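Peroxide stress regulator PerR, FUR family (Streptococcus pyogenes, PDB 4LMY) probably acts as a zinc-containing, DNA-binding transcription factor of the ferric uptake regulator family that controls the response to peroxide stress. Local coordinates at residues Y91-V103 with I110-A122. Residues are numbered along the deposited sequence; the frame is centred on the assembly and turned at random.
Sequences YYDFMGHQHVNVV and IADFMDVDVMDIA. With ZN (zinc ion), chain E.
Val100 and Phe113 lie side by side in the middle of an antiparallel hairpin, where residues 98-103 pair with residues 110-115 through six backbone hydrogen bonds, two each at Gln98-Asp115, Val100-Phe113 and Val102-Ala111. The face carrying these six side chains is the tightly packed one. With CG held between the backbone N and the carbonyl carbon (chi1 67°), the Phe113 ring swings back over the partner strand, and its CE2 lies 3.6 Å from Val100 CB. Val102 CG1 meets Ala111 CB at 3.7 Å, and the second subunit packs on this same face, its Tyr131 against Val102 and its Gln128 against Phe113. At the turn into helix 118-129, Asp115 OD1 accepts the Val118 N-H at 3.0 Å through its syn lone pair, in an Asx motif, while OD2 takes that of Asp117 from above the carboxylate plane. Beyond the turn, Met119 SD reaches the in-plane edge of the Phe94 ring, 3.7 Å from CD2, a Met-aromatic contact.

The opposite face, with His99, Asn101, Asp112 and Met114, carries the metal and two waters; His97, just before the strand, joins it. His97 and His99 each give NE2 to one zinc ion, which His4, His6 and His19 also bind. Met114 lays SD over one face of the His97 imidazole, 4.2 Å from the ring centroid. Packing thins toward solvent at the Val103-Ile110 end, where exposed Ile110 rests CG2 on the Asn101 amide (3.5 Å to CG) and touches Val103 only loosely. A water bridges His99 ND1 to Asp112 OD1, which is also hydrogen-bonded to Ser5 OG. With NE2 on the metal and ND1 donating to this water, His99 is held through both ring nitrogens, and the carboxylate, relayed through the water, would be expected to make that imidazole a somewhat stronger donor to zinc.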
loop_
_atom_site.group_PDB
_atom_site.type_symbol
_atom_site.label_atom_id
_atom_site.label_comp_id
_atom_site.label_asym_id
_atom_site.label_seq_id
_atom_site.Cartn_x
_atom_site.Cartn_y
_atom_site.Cartn_z
ATOM N N TYR B 91 -16.433 17.531 9.543
ATOM C CA TYR B 91 -16.328 16.630 8.408
ATOM C C TYR B 91 -15.705 15.319 8.856
ATOM O O TYR B 91 -14.891 15.290 9.779
ATOM C CB TYR B 91 -15.522 17.273 7.281
ATOM C CG TYR B 91 -16.145 18.553 6.778
ATOM C CD1 TYR B 91 -17.230 18.524 5.910
ATOM C CD2 TYR B 91 -15.659 19.791 7.181
ATOM C CE1 TYR B 91 -17.810 19.688 5.453
ATOM C CE2 TYR B 91 -16.231 20.962 6.726
ATOM C CZ TYR B 91 -17.307 20.905 5.864
ATOM O OH TYR B 91 -17.882 22.067 5.408
ATOM N N TYR B 92 -16.098 14.232 8.203
ATOM C CA TYR B 92 -15.705 12.902 8.643
ATOM C C TYR B 92 -14.896 12.176 7.577
ATOM O O TYR B 92 -15.136 12.339 6.384
ATOM C CB TYR B 92 -16.944 12.089 9.023
ATOM C CG TYR B 92 -17.751 12.712 10.140
ATOM C CD1 TYR B 92 -17.555 12.331 11.460
ATOM C CD2 TYR B 92 -18.702 13.691 9.876
ATOM C CE1 TYR B 92 -18.287 12.900 12.484
ATOM C CE2 TYR B 92 -19.436 14.268 10.893
ATOM C CZ TYR B 92 -19.226 13.867 12.195
ATOM O OH TYR B 92 -19.958 14.437 13.213
ATOM N N ASP B 93 -13.935 11.373 8.018
ATOM C CA ASP B 93 -13.088 10.627 7.099
ATOM C C ASP B 93 -12.813 9.231 7.633
ATOM O O ASP B 93 -12.385 9.069 8.775
ATOM C CB ASP B 93 -11.762 11.356 6.885
ATOM C CG ASP B 93 -10.893 10.688 5.840
ATOM O OD1 ASP B 93 -11.413 10.371 4.749
ATOM O OD2 ASP B 93 -9.693 10.475 6.110
ATOM N N PHE B 94 -13.057 8.224 6.803
ATOM C CA PHE B 94 -12.756 6.851 7.180
ATOM C C PHE B 94 -11.258 6.599 7.043
ATOM O O PHE B 94 -10.670 6.885 6.000
ATOM C CB PHE B 94 -13.540 5.869 6.306
ATOM C CG PHE B 94 -13.455 4.443 6.772
ATOM C CD1 PHE B 94 -14.409 3.923 7.632
ATOM C CD2 PHE B 94 -12.416 3.625 6.359
ATOM C CE1 PHE B 94 -14.330 2.614 8.066
ATOM C CE2 PHE B 94 -12.332 2.318 6.792
ATOM C CZ PHE B 94 -13.291 1.811 7.645
ATOM N N MET B 95 -10.640 6.071 8.096
ATOM C CA MET B 95 -9.216 5.741 8.050
ATOM C C MET B 95 -8.920 4.377 8.678
ATOM O O MET B 95 -7.764 4.026 8.919
ATOM C CB MET B 95 -8.368 6.859 8.681
ATOM C CG MET B 95 -8.126 6.765 10.187
ATOM S SD MET B 95 -9.616 6.643 11.190
ATOM C CE MET B 95 -9.241 7.818 12.489
ATOM N N GLY B 96 -9.978 3.603 8.915
ATOM C CA GLY B 96 -9.860 2.286 9.514
ATOM C C GLY B 96 -8.894 1.358 8.799
ATOM O O GLY B 96 -8.746 1.407 7.579
ATOM N N HIS B 97 -8.242 0.501 9.574
ATOM C CA HIS B 97 -7.221 -0.401 9.060
ATOM C C HIS B 97 -7.811 -1.668 8.447
ATOM O O HIS B 97 -9.022 -1.888 8.462
ATOM C CB HIS B 97 -6.297 -0.809 10.202
ATOM C CG HIS B 97 -6.981 -1.621 11.257
ATOM N ND1 HIS B 97 -7.694 -1.049 12.291
ATOM C CD2 HIS B 97 -7.079 -2.960 11.426
ATOM C CE1 HIS B 97 -8.193 -2.003 13.055
ATOM N NE2 HIS B 97 -7.838 -3.172 12.554
ATOM N N GLN B 98 -6.933 -2.511 7.917
ATOM C CA GLN B 98 -7.330 -3.825 7.438
ATOM C C GLN B 98 -6.251 -4.826 7.831
ATOM O O GLN B 98 -5.231 -4.456 8.417
ATOM C CB GLN B 98 -7.510 -3.821 5.920
ATOM C CG GLN B 98 -6.209 -3.660 5.164
ATOM C CD GLN B 98 -6.355 -3.916 3.682
ATOM O OE1 GLN B 98 -5.490 -3.544 2.899
ATOM N NE2 GLN B 98 -7.442 -4.567 3.289
ATOM N N HIS B 99 -6.467 -6.088 7.494
ATOM C CA HIS B 99 -5.483 -7.119 7.790
ATOM C C HIS B 99 -5.173 -7.932 6.545
ATOM O O HIS B 99 -6.074 -8.451 5.890
ATOM C CB HIS B 99 -5.968 -8.010 8.931
ATOM C CG HIS B 99 -6.242 -7.255 10.192
ATOM N ND1 HIS B 99 -5.331 -7.166 11.220
ATOM C CD2 HIS B 99 -7.314 -6.519 10.572
ATOM C CE1 HIS B 99 -5.836 -6.424 12.190
ATOM N NE2 HIS B 99 -7.037 -6.017 11.820
ATOM N N VAL B 100 -3.884 -8.028 6.235
ATOM C CA VAL B 100 -3.410 -8.612 4.988
ATOM C C VAL B 100 -2.549 -9.841 5.262
ATOM O O VAL B 100 -1.737 -9.844 6.184
ATOM C CB VAL B 100 -2.572 -7.578 4.198
ATOM C CG1 VAL B 100 -2.064 -8.158 2.878
ATOM C CG2 VAL B 100 -3.383 -6.310 3.962
ATOM N N ASN B 101 -2.727 -10.885 4.461
ATOM C CA ASN B 101 -1.904 -12.083 4.597
ATOM C C ASN B 101 -0.531 -11.941 3.954
ATOM O O ASN B 101 -0.377 -11.275 2.932
ATOM C CB ASN B 101 -2.608 -13.293 3.989
ATOM C CG ASN B 101 -3.702 -13.837 4.877
ATOM O OD1 ASN B 101 -3.682 -13.648 6.093
ATOM N ND2 ASN B 101 -4.658 -14.533 4.278
ATOM N N VAL B 102 0.465 -12.569 4.563
ATOM C CA VAL B 102 1.740 -12.775 3.893
ATOM C C VAL B 102 1.975 -14.280 3.808
ATOM O O VAL B 102 1.910 -14.990 4.814
ATOM C CB VAL B 102 2.915 -12.027 4.582
ATOM C CG1 VAL B 102 3.073 -12.449 6.034
ATOM C CG2 VAL B 102 4.206 -12.244 3.808
ATOM N N VAL B 103 2.208 -14.771 2.597
ATOM C CA VAL B 103 2.307 -16.206 2.362
ATOM C C VAL B 103 3.737 -16.602 2.030
ATOM O O VAL B 103 4.391 -15.948 1.220
ATOM C CB VAL B 103 1.387 -16.641 1.198
ATOM C CG1 VAL B 103 1.435 -18.147 1.018
ATOM C CG2 VAL B 103 -0.044 -16.168 1.443
ATOM N N ILE B 110 1.101 -19.114 6.354
ATOM C CA ILE B 110 0.479 -17.802 6.275
ATOM C C ILE B 110 0.571 -17.055 7.597
ATOM O O ILE B 110 0.282 -17.605 8.659
ATOM C CB ILE B 110 -1.009 -17.916 5.884
ATOM C CG1 ILE B 110 -1.152 -18.577 4.512
ATOM C CG2 ILE B 110 -1.669 -16.546 5.887
ATOM C CD1 ILE B 110 -2.590 -18.772 4.075
ATOM N N ALA B 111 0.990 -15.800 7.518
ATOM C CA ALA B 111 0.908 -14.886 8.642
ATOM C C ALA B 111 0.092 -13.692 8.169
ATOM O O ALA B 111 -0.097 -13.506 6.968
ATOM C CB ALA B 111 2.294 -14.454 9.080
ATOM N N ASP B 112 -0.406 -12.892 9.101
ATOM C CA ASP B 112 -1.127 -11.683 8.723
ATOM C C ASP B 112 -0.582 -10.471 9.462
ATOM O O ASP B 112 0.015 -10.599 10.533
ATOM C CB ASP B 112 -2.633 -11.836 8.959
ATOM C CG ASP B 112 -2.975 -12.119 10.407
ATOM O OD1 ASP B 112 -3.160 -11.152 11.173
ATOM O OD2 ASP B 112 -3.062 -13.309 10.775
ATOM N N PHE B 113 -0.773 -9.295 8.875
ATOM C CA PHE B 113 -0.323 -8.052 9.485
ATOM C C PHE B 113 -1.375 -6.957 9.338
ATOM O O PHE B 113 -2.277 -7.052 8.501
ATOM C CB PHE B 113 1.018 -7.602 8.890
ATOM C CG PHE B 113 0.941 -7.192 7.444
ATOM C CD1 PHE B 113 0.885 -5.854 7.093
ATOM C CD2 PHE B 113 0.932 -8.144 6.437
ATOM C CE1 PHE B 113 0.816 -5.470 5.765
ATOM C CE2 PHE B 113 0.866 -7.767 5.105
ATOM C CZ PHE B 113 0.809 -6.430 4.771
ATOM N N MET B 114 -1.255 -5.920 10.158
ATOM C CA MET B 114 -2.196 -4.808 10.132
ATOM C C MET B 114 -1.754 -3.751 9.141
ATOM O O MET B 114 -0.624 -3.267 9.203
ATOM C CB MET B 114 -2.303 -4.175 11.514
ATOM C CG MET B 114 -3.400 -3.136 11.630
ATOM S SD MET B 114 -3.608 -2.574 13.328
ATOM C CE MET B 114 -2.544 -1.133 13.355
ATOM N N ASP B 115 -2.656 -3.381 8.240
ATOM C CA ASP B 115 -2.341 -2.411 7.202
ATOM C C ASP B 115 -3.216 -1.163 7.270
ATOM O O ASP B 115 -4.422 -1.253 7.489
ATOM C CB ASP B 115 -2.497 -3.055 5.828
ATOM C CG ASP B 115 -2.505 -2.037 4.713
ATOM O OD1 ASP B 115 -3.583 -1.795 4.136
ATOM O OD2 ASP B 115 -1.434 -1.467 4.430
ATOM N N VAL B 116 -2.597 -0.003 7.073
ATOM C CA VAL B 116 -3.328 1.253 6.945
ATOM C C VAL B 116 -2.988 1.933 5.619
ATOM O O VAL B 116 -3.351 3.088 5.389
ATOM C CB VAL B 116 -3.006 2.220 8.103
ATOM C CG1 VAL B 116 -3.376 1.597 9.441
ATOM C CG2 VAL B 116 -1.533 2.608 8.083
ATOM N N ASP B 117 -2.299 1.210 4.741
ATOM C CA ASP B 117 -1.752 1.810 3.524
ATOM C C ASP B 117 -2.614 1.638 2.270
ATOM O O ASP B 117 -2.610 2.502 1.394
ATOM C CB ASP B 117 -0.332 1.298 3.262
ATOM C CG ASP B 117 0.689 1.895 4.215
ATOM O OD1 ASP B 117 0.617 3.114 4.476
ATOM O OD2 ASP B 117 1.562 1.146 4.703
ATOM N N VAL B 118 -3.337 0.526 2.174
ATOM C CA VAL B 118 -4.150 0.254 0.985
ATOM C C VAL B 118 -5.251 1.295 0.770
ATOM O O VAL B 118 -5.600 1.610 -0.365
ATOM C CB VAL B 118 -4.726 -1.183 1.000
ATOM C CG1 VAL B 118 -5.748 -1.392 -0.119
ATOM C CG2 VAL B 118 -3.599 -2.189 0.868
ATOM N N MET B 119 -5.783 1.848 1.856
ATOM C CA MET B 119 -6.776 2.905 1.728
ATOM C C MET B 119 -6.176 4.130 1.036
ATOM O O MET B 119 -6.850 4.813 0.265
ATOM C CB MET B 119 -7.354 3.289 3.091
ATOM C CG MET B 119 -8.324 4.464 3.035
ATOM S SD MET B 119 -9.966 4.076 3.669
ATOM C CE MET B 119 -10.411 2.686 2.641
ATOM N N ASP B 120 -4.903 4.400 1.303
ATOM C CA ASP B 120 -4.213 5.493 0.625
ATOM C C ASP B 120 -4.023 5.183 -0.858
ATOM O O ASP B 120 -4.023 6.089 -1.696
ATOM C CB ASP B 120 -2.872 5.798 1.299
ATOM C CG ASP B 120 -3.035 6.575 2.592
ATOM O OD1 ASP B 120 -4.006 7.352 2.699
ATOM O OD2 ASP B 120 -2.192 6.414 3.499
ATOM N N ILE B 121 -3.867 3.901 -1.176
ATOM C CA ILE B 121 -3.799 3.448 -2.559
ATOM C C ILE B 121 -5.140 3.701 -3.230
ATOM O O ILE B 121 -5.202 4.161 -4.365
ATOM C CB ILE B 121 -3.480 1.942 -2.646
ATOM C CG1 ILE B 121 -2.119 1.648 -2.020
ATOM C CG2 ILE B 121 -3.517 1.454 -4.085
ATOM C CD1 ILE B 121 -1.802 0.184 -1.963
ATOM N N ALA B 122 -6.214 3.404 -2.504
ATOM C CA ALA B 122 -7.571 3.610 -3.002
ATOM C C ALA B 122 -7.831 5.069 -3.356
ATOM O O ALA B 122 -8.463 5.369 -4.372
ATOM C CB ALA B 122 -8.586 3.133 -1.978
HETATM ZN ZN ZN E . -8.505 -5.182 13.140
HETATM O O HOH W 1 -2.886 -8.481 11.636
HETATM O O HOH W 2 -4.200 -15.194 8.142
#